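Local coordinates for protein nucleoporin NUP170 (Chaetomium thermophilum, PDB 5HAX) that serves as a nucleoporin of the nuclear pore complex, pairing a beta-propeller region with a helical one and probably acting as a scaffold component, at residues Thr601-Lys606 with Thr716-Phe721; Leu593-Leu598 with Glu630-Leu635. One frame throughout, in Å; residues are numbered along the deposited sequence.

Interaction 1: residues Thr601-Lys606 with Thr716-Phe721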
loop_
_atom_site.group_PDB
_atom_site.type_symbol
_atom_site.label_atom_id
_atom_site.label_comp_id
_atom_site.label_asym_id
_atom_site.label_seq_id
_atom_site.Cartn_x
_atom_site.Cartn_y
_atom_site.Cartn_z
ATOM N N THR A 601 -7.790 0.245 -15.114
ATOM C CA THR A 601 -8.591 -0.752 -14.411
ATOM C C THR A 601 -9.725 -1.310 -15.264
ATOM O O THR A 601 -10.313 -2.328 -14.887
ATOM C CB THR A 601 -9.187 -0.160 -13.130
ATOM O OG1 THR A 601 -10.076 0.915 -13.463
ATOM C CG2 THR A 601 -8.092 0.355 -12.204
ATOM N N LEU A 602 -10.035 -0.675 -16.396
ATOM C CA LEU A 602 -11.162 -1.042 -17.249
ATOM C C LEU A 602 -10.741 -1.829 -18.482
ATOM O O LEU A 602 -11.317 -2.881 -18.773
ATOM C CB LEU A 602 -11.901 0.224 -17.698
ATOM C CG LEU A 602 -13.252 0.540 -17.064
ATOM C CD1 LEU A 602 -13.167 0.496 -15.552
ATOM C CD2 LEU A 602 -13.726 1.907 -17.537
ATOM N N TRP A 603 -9.729 -1.328 -19.193
ATOM C CA TRP A 603 -9.411 -1.734 -20.557
ATOM C C TRP A 603 -9.537 -3.236 -20.800
ATOM O O TRP A 603 -10.372 -3.680 -21.596
ATOM C CB TRP A 603 -7.994 -1.251 -20.881
ATOM C CG TRP A 603 -7.673 -1.209 -22.336
ATOM C CD1 TRP A 603 -6.863 -2.064 -23.019
ATOM C CD2 TRP A 603 -8.149 -0.254 -23.291
ATOM N NE1 TRP A 603 -6.801 -1.702 -24.342
ATOM C CE2 TRP A 603 -7.583 -0.594 -24.535
ATOM C CE3 TRP A 603 -8.995 0.856 -23.215
ATOM C CZ2 TRP A 603 -7.838 0.135 -25.694
ATOM C CZ3 TRP A 603 -9.248 1.578 -24.369
ATOM C CH2 TRP A 603 -8.671 1.214 -25.591
ATOM N N LYS A 604 -8.715 -4.034 -20.124
ATOM C CA LYS A 604 -8.669 -5.471 -20.366
ATOM C C LYS A 604 -9.681 -6.251 -19.537
ATOM O O LYS A 604 -9.744 -7.479 -19.660
ATOM C CB LYS A 604 -7.259 -6.003 -20.088
ATOM C CG LYS A 604 -6.199 -5.481 -21.048
ATOM C CD LYS A 604 -6.394 -6.031 -22.454
ATOM C CE LYS A 604 -5.323 -5.522 -23.403
ATOM N NZ LYS A 604 -5.450 -6.123 -24.756
ATOM N N ALA A 605 -10.475 -5.580 -18.710
ATOM C CA ALA A 605 -11.445 -6.262 -17.870
ATOM C C ALA A 605 -12.697 -6.623 -18.662
ATOM O O ALA A 605 -13.101 -5.915 -19.589
ATOM C CB ALA A 605 -11.832 -5.385 -16.679
ATOM N N LYS A 606 -13.308 -7.745 -18.286
ATOM C CA LYS A 606 -14.617 -8.100 -18.812
ATOM C C LYS A 606 -15.660 -7.108 -18.315
ATOM O O LYS A 606 -15.584 -6.606 -17.192
ATOM C CB LYS A 606 -15.007 -9.515 -18.384
ATOM C CG LYS A 606 -14.013 -10.600 -18.770
ATOM C CD LYS A 606 -13.922 -10.775 -20.275
ATOM C CE LYS A 606 -13.073 -11.985 -20.635
ATOM N NZ LYS A 606 -12.850 -12.097 -22.102
ATOM N N THR A 716 -14.814 -7.405 -23.476
ATOM C CA THR A 716 -13.971 -6.521 -22.684
ATOM C C THR A 716 -14.335 -5.066 -22.960
ATOM O O THR A 716 -15.028 -4.741 -23.927
ATOM C CB THR A 716 -12.489 -6.756 -22.993
ATOM O OG1 THR A 716 -12.198 -6.313 -24.323
ATOM C CG2 THR A 716 -12.133 -8.230 -22.857
ATOM N N TYR A 717 -13.854 -4.179 -22.086
ATOM C CA TYR A 717 -14.061 -2.752 -22.304
ATOM C C TYR A 717 -13.291 -2.267 -23.526
ATOM O O TYR A 717 -13.772 -1.397 -24.262
ATOM C CB TYR A 717 -13.654 -1.962 -21.062
ATOM C CG TYR A 717 -14.755 -1.848 -20.033
ATOM C CD1 TYR A 717 -15.742 -0.878 -20.152
ATOM C CD2 TYR A 717 -14.811 -2.710 -18.945
ATOM C CE1 TYR A 717 -16.752 -0.766 -19.215
ATOM C CE2 TYR A 717 -15.818 -2.606 -18.003
ATOM C CZ TYR A 717 -16.786 -1.633 -18.143
ATOM O OH TYR A 717 -17.790 -1.523 -17.209
ATOM N N GLU A 718 -12.097 -2.818 -23.756
ATOM C CA GLU A 718 -11.345 -2.481 -24.962
ATOM C C GLU A 718 -12.173 -2.747 -26.213
ATOM O O GLU A 718 -12.249 -1.905 -27.115
ATOM C CB GLU A 718 -10.042 -3.281 -25.010
ATOM C CG GLU A 718 -9.259 -3.102 -26.306
ATOM C CD GLU A 718 -8.022 -3.973 -26.377
ATOM O OE1 GLU A 718 -7.154 -3.694 -27.231
ATOM O OE2 GLU A 718 -7.924 -4.942 -25.596
ATOM N N GLN A 719 -12.795 -3.926 -26.286
ATOM C CA GLN A 719 -13.592 -4.276 -27.458
ATOM C C GLN A 719 -14.794 -3.351 -27.593
ATOM O O GLN A 719 -15.132 -2.913 -28.700
ATOM C CB GLN A 719 -14.036 -5.734 -27.357
ATOM C CG GLN A 719 -12.878 -6.725 -27.369
ATOM C CD GLN A 719 -13.217 -8.055 -26.719
ATOM O OE1 GLN A 719 -14.262 -8.208 -26.088
ATOM N NE2 GLN A 719 -12.325 -9.028 -26.869
ATOM N N LEU A 720 -15.453 -3.045 -26.473
ATOM C CA LEU A 720 -16.567 -2.103 -26.487
ATOM C C LEU A 720 -16.135 -0.740 -27.013
ATOM O O LEU A 720 -16.884 -0.083 -27.746
ATOM C CB LEU A 720 -17.139 -1.974 -25.076
ATOM C CG LEU A 720 -18.253 -0.950 -24.854
ATOM C CD1 LEU A 720 -19.506 -1.362 -25.603
ATOM C CD2 LEU A 720 -18.534 -0.794 -23.367
ATOM N N PHE A 721 -14.928 -0.300 -26.653
ATOM C CA PHE A 721 -14.488 1.053 -26.977
ATOM C C PHE A 721 -13.961 1.180 -28.399
ATOM O O PHE A 721 -14.130 2.236 -29.017
ATOM C CB PHE A 721 -13.384 1.500 -26.009
ATOM C CG PHE A 721 -13.833 1.654 -24.579
ATOM C CD1 PHE A 721 -15.148 1.958 -24.263
ATOM C CD2 PHE A 721 -12.922 1.506 -23.545
ATOM C CE1 PHE A 721 -15.543 2.104 -22.947
ATOM C CE2 PHE A 721 -13.315 1.651 -22.229
ATOM C CZ PHE A 721 -14.626 1.951 -21.930
#
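A type I beta turn from Leu602 to Ala605 closes over the capped first turn of helix 717-722, and two backbone N-H groups at the start of the helix bond to carbonyls of the beta turn. Glu718 N gives its hydrogen to Trp603 O at 2.9 Å, in the carbonyl plane and on a lone pair. Tyr717 N binds Ala605 O at 3.1 Å from almost straight ahead of the carbonyl, with a C=O...N angle of 174°. Just before the helix, Thr716 is the N-cap: it forms a capping box with Gln719, whose N donates to Thr716 OG1 while Gln719 OE1 takes Thr716 N.

Side chains add to these backbone bonds. With CG anti to the backbone N (chi1 174°), the extended Glu718 chain runs across the Trp603 indole, and Glu718 CB sits 3.7 Å from the centroid of the five-membered ring, a CH-pi contact over one face. Beyond the ring the carboxylate meets Lys604: Glu718 OE2 receives Lys604 NZ at 2.9 Å on its syn side, a salt bridge between two side chains lying alongside each other. The indole N-H and the carboxylate share Asn14 as a partner: Asn14 OD1 takes Trp603 NE1, and Asn14 ND2 bonds Glu718 OE1. Leu602 CG stands 4.0 Å from the centroid of the Tyr717 ring, only 6° off its normal, while Trp603 CZ3 comes to Phe721 CD2 at 3.8 Å, at the edge of the phenylalanine ring.

Helix 5-20 covers the indole through Ala10, Val13 and Leu17. Leu602 and Tyr717 both rest on Leu625 of helix 622-640, and helix 663-694 meets Tyr717 through Val689 and Phe721 through Ile682.

Interaction 2: residues Leu593-Leu598 with Glu630-Leu635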
loop_
_atom_site.group_PDB
_atom_site.type_symbol
_atom_site.label_atom_id
_atom_site.label_comp_id
_atom_site.label_asym_id
_atom_site.label_seq_id
_atom_site.Cartn_x
_atom_site.Cartn_y
_atom_site.Cartn_z
ATOM N N LEU A 593 -0.462 8.804 -22.153
ATOM C CA LEU A 593 -0.115 8.230 -20.857
ATOM C C LEU A 593 -1.192 8.532 -19.825
ATOM O O LEU A 593 -1.658 7.632 -19.116
ATOM C CB LEU A 593 1.243 8.767 -20.401
ATOM C CG LEU A 593 1.850 8.151 -19.138
ATOM C CD1 LEU A 593 2.048 6.650 -19.297
ATOM C CD2 LEU A 593 3.170 8.836 -18.810
ATOM N N TYR A 594 -1.609 9.797 -19.737
ATOM C CA TYR A 594 -2.655 10.176 -18.794
ATOM C C TYR A 594 -3.946 9.413 -19.068
ATOM O O TYR A 594 -4.540 8.828 -18.155
ATOM C CB TYR A 594 -2.892 11.685 -18.866
ATOM C CG TYR A 594 -3.921 12.193 -17.886
ATOM C CD1 TYR A 594 -3.864 11.838 -16.546
ATOM C CD2 TYR A 594 -4.944 13.039 -18.296
ATOM C CE1 TYR A 594 -4.801 12.301 -15.642
ATOM C CE2 TYR A 594 -5.887 13.508 -17.398
ATOM C CZ TYR A 594 -5.810 13.137 -16.073
ATOM O OH TYR A 594 -6.743 13.599 -15.173
ATOM N N LEU A 595 -4.396 9.408 -20.327
ATOM C CA LEU A 595 -5.645 8.732 -20.668
ATOM C C LEU A 595 -5.584 7.247 -20.331
ATOM O O LEU A 595 -6.542 6.689 -19.780
ATOM C CB LEU A 595 -5.960 8.925 -22.152
ATOM C CG LEU A 595 -7.177 8.155 -22.677
ATOM C CD1 LEU A 595 -8.434 8.558 -21.922
ATOM C CD2 LEU A 595 -7.345 8.376 -24.172
ATOM N N THR A 596 -4.473 6.590 -20.670
ATOM C CA THR A 596 -4.331 5.168 -20.374
ATOM C C THR A 596 -4.494 4.903 -18.886
ATOM O O THR A 596 -5.228 3.995 -18.479
ATOM C CB THR A 596 -2.969 4.667 -20.857
ATOM O OG1 THR A 596 -2.876 4.826 -22.279
ATOM C CG2 THR A 596 -2.771 3.193 -20.496
ATOM N N ARG A 597 -3.820 5.698 -18.055
ATOM C CA ARG A 597 -3.854 5.471 -16.615
ATOM C C ARG A 597 -5.240 5.731 -16.039
ATOM O O ARG A 597 -5.593 5.167 -14.997
ATOM C CB ARG A 597 -2.798 6.346 -15.934
ATOM C CG ARG A 597 -1.373 5.892 -16.231
ATOM C CD ARG A 597 -0.326 6.903 -15.780
ATOM N NE ARG A 597 1.029 6.361 -15.895
ATOM C CZ ARG A 597 2.141 7.054 -15.666
ATOM N NH1 ARG A 597 2.074 8.331 -15.310
ATOM N NH2 ARG A 597 3.325 6.471 -15.796
ATOM N N LEU A 598 -6.046 6.563 -16.702
ATOM C CA LEU A 598 -7.411 6.791 -16.238
ATOM C C LEU A 598 -8.299 5.566 -16.445
ATOM O O LEU A 598 -9.287 5.395 -15.720
ATOM C CB LEU A 598 -8.022 8.001 -16.947
ATOM C CG LEU A 598 -7.468 9.387 -16.612
ATOM C CD1 LEU A 598 -8.195 10.433 -17.445
ATOM C CD2 LEU A 598 -7.583 9.710 -15.127
ATOM N N GLU A 630 -16.043 10.833 -15.437
ATOM C CA GLU A 630 -15.841 12.242 -15.116
ATOM C C GLU A 630 -14.423 12.681 -15.448
ATOM O O GLU A 630 -14.215 13.757 -16.021
ATOM C CB GLU A 630 -16.145 12.491 -13.639
ATOM C CG GLU A 630 -17.615 12.363 -13.275
ATOM C CD GLU A 630 -17.863 12.541 -11.789
ATOM O OE1 GLU A 630 -16.885 12.763 -11.043
ATOM O OE2 GLU A 630 -19.035 12.456 -11.366
ATOM N N ASN A 631 -13.431 11.855 -15.101
ATOM C CA ASN A 631 -12.044 12.193 -15.404
ATOM C C ASN A 631 -11.817 12.294 -16.907
ATOM O O ASN A 631 -11.161 13.230 -17.379
ATOM C CB ASN A 631 -11.102 11.156 -14.791
ATOM C CG ASN A 631 -11.008 11.269 -13.280
ATOM O OD1 ASN A 631 -11.305 12.314 -12.702
ATOM N ND2 ASN A 631 -10.583 10.190 -12.634
ATOM N N VAL A 632 -12.345 11.337 -17.674
ATOM C CA VAL A 632 -12.202 11.388 -19.128
ATOM C C VAL A 632 -12.864 12.643 -19.680
ATOM O O VAL A 632 -12.320 13.311 -20.568
ATOM C CB VAL A 632 -12.792 10.114 -19.766
ATOM C CG1 VAL A 632 -12.842 10.239 -21.288
ATOM C CG2 VAL A 632 -11.982 8.888 -19.360
ATOM N N GLU A 633 -14.046 12.987 -19.162
ATOM C CA GLU A 633 -14.774 14.144 -19.674
ATOM C C GLU A 633 -14.062 15.449 -19.339
ATOM O O GLU A 633 -14.006 16.361 -20.171
ATOM C CB GLU A 633 -16.198 14.149 -19.120
ATOM C CG GLU A 633 -17.109 13.114 -19.765
ATOM C CD GLU A 633 -17.392 13.410 -21.231
ATOM O OE1 GLU A 633 -17.925 12.521 -21.927
ATOM O OE2 GLU A 633 -17.079 14.530 -21.689
ATOM N N ARG A 634 -13.521 15.566 -18.122
ATOM C CA ARG A 634 -12.768 16.766 -17.772
ATOM C C ARG A 634 -11.537 16.916 -18.656
ATOM O O ARG A 634 -11.152 18.035 -19.016
ATOM C CB ARG A 634 -12.370 16.740 -16.296
ATOM C CG ARG A 634 -13.422 17.325 -15.364
ATOM C CD ARG A 634 -12.799 17.980 -14.137
ATOM N NE ARG A 634 -11.968 19.133 -14.482
ATOM C CZ ARG A 634 -11.556 20.051 -13.611
ATOM N NH1 ARG A 634 -10.800 21.063 -14.018
ATOM N NH2 ARG A 634 -11.900 19.964 -12.331
ATOM N N LEU A 635 -10.904 15.797 -19.017
ATOM C CA LEU A 635 -9.800 15.846 -19.970
ATOM C C LEU A 635 -10.279 16.345 -21.328
ATOM O O LEU A 635 -9.645 17.206 -21.949
ATOM C CB LEU A 635 -9.155 14.464 -20.095
ATOM C CG LEU A 635 -8.087 14.294 -21.182
ATOM C CD1 LEU A 635 -6.943 15.284 -20.994
ATOM C CD2 LEU A 635 -7.567 12.865 -21.185
HETATM O O HOH W 1 -9.163 14.469 -15.881
HETATM O O HOH W 2 -9.719 7.119 -13.663
#
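Tyr594 meets the two methyls of Leu635 through its ring atoms CD2 and CE2, the two side chains sliding past each other in opposite directions. Tyr594 CD2 is 3.9 Å from Leu635 CD2 and much the same distance from Leu635 CD1, so both leucine methyls crowd the CD2 side of the ring. With CG anti to the backbone N (chi1 -178°), the tyrosine ring reaches out toward the facing helix. On one face of the ring, toward its rim, lies Leu598 CD1 from the next turn of the same helix.

The phenol reaches further across. A water sits 2.7 Å from Tyr594 OH and donates to Asn631 O at 2.8 Å, tying the hydroxyl to the backbone of the facing helix, and Gln536 also hydrogen-bonds the hydroxyl. A phenylalanine in place of Tyr594 would probably leave this water and Gln536 without their hydroxyl partner, weakening the polar link between the helices.

One turn along, Leu598 presses its CD2 onto Asn631 CB at 3.8 Å, with CD1 close behind, and the two side chains cross at a slant. A second water donates to Leu598 O at 2.7 Å and makes only a weak bond to Asn631 ND2. Alongside, Leu595 CD1 meets Val632 CG2 at 4.4 Å, and Leu595 CB lies equally far from Leu635 CD2. Met679 of helix 663-694 touches Leu595, Val632 and Leu635, while Leu530 of helix 522-533 packs on both Tyr594 and Leu635.

The axes of 593-598 and 630-635 come within 10.4 Å, with 161° between their directions, a near-antiparallel pairing of helices consistent with the alpha-helical solenoid type of this nucleoporin C-terminal family.

The centres of interactions 1 and 2 lie about 15 Å apart, on the same side of the chain's centre. Along the chain they interlock: 593-598 comes first, then 601-606 just past the end of helix 586-599, then 630-635, and last 716-721, more than a hundred residues after the turn it meets. All four segments belong to the helical C-terminal region of the nucleoporin. Helices 5-20 and 663-694 touch segments of both contacts, and helix 622-640 carries 630-635 of interaction 2 while packing on interaction 1. Apart from adjoining in sequence, the two contacts do not touch, so they join different parts of the same helical region.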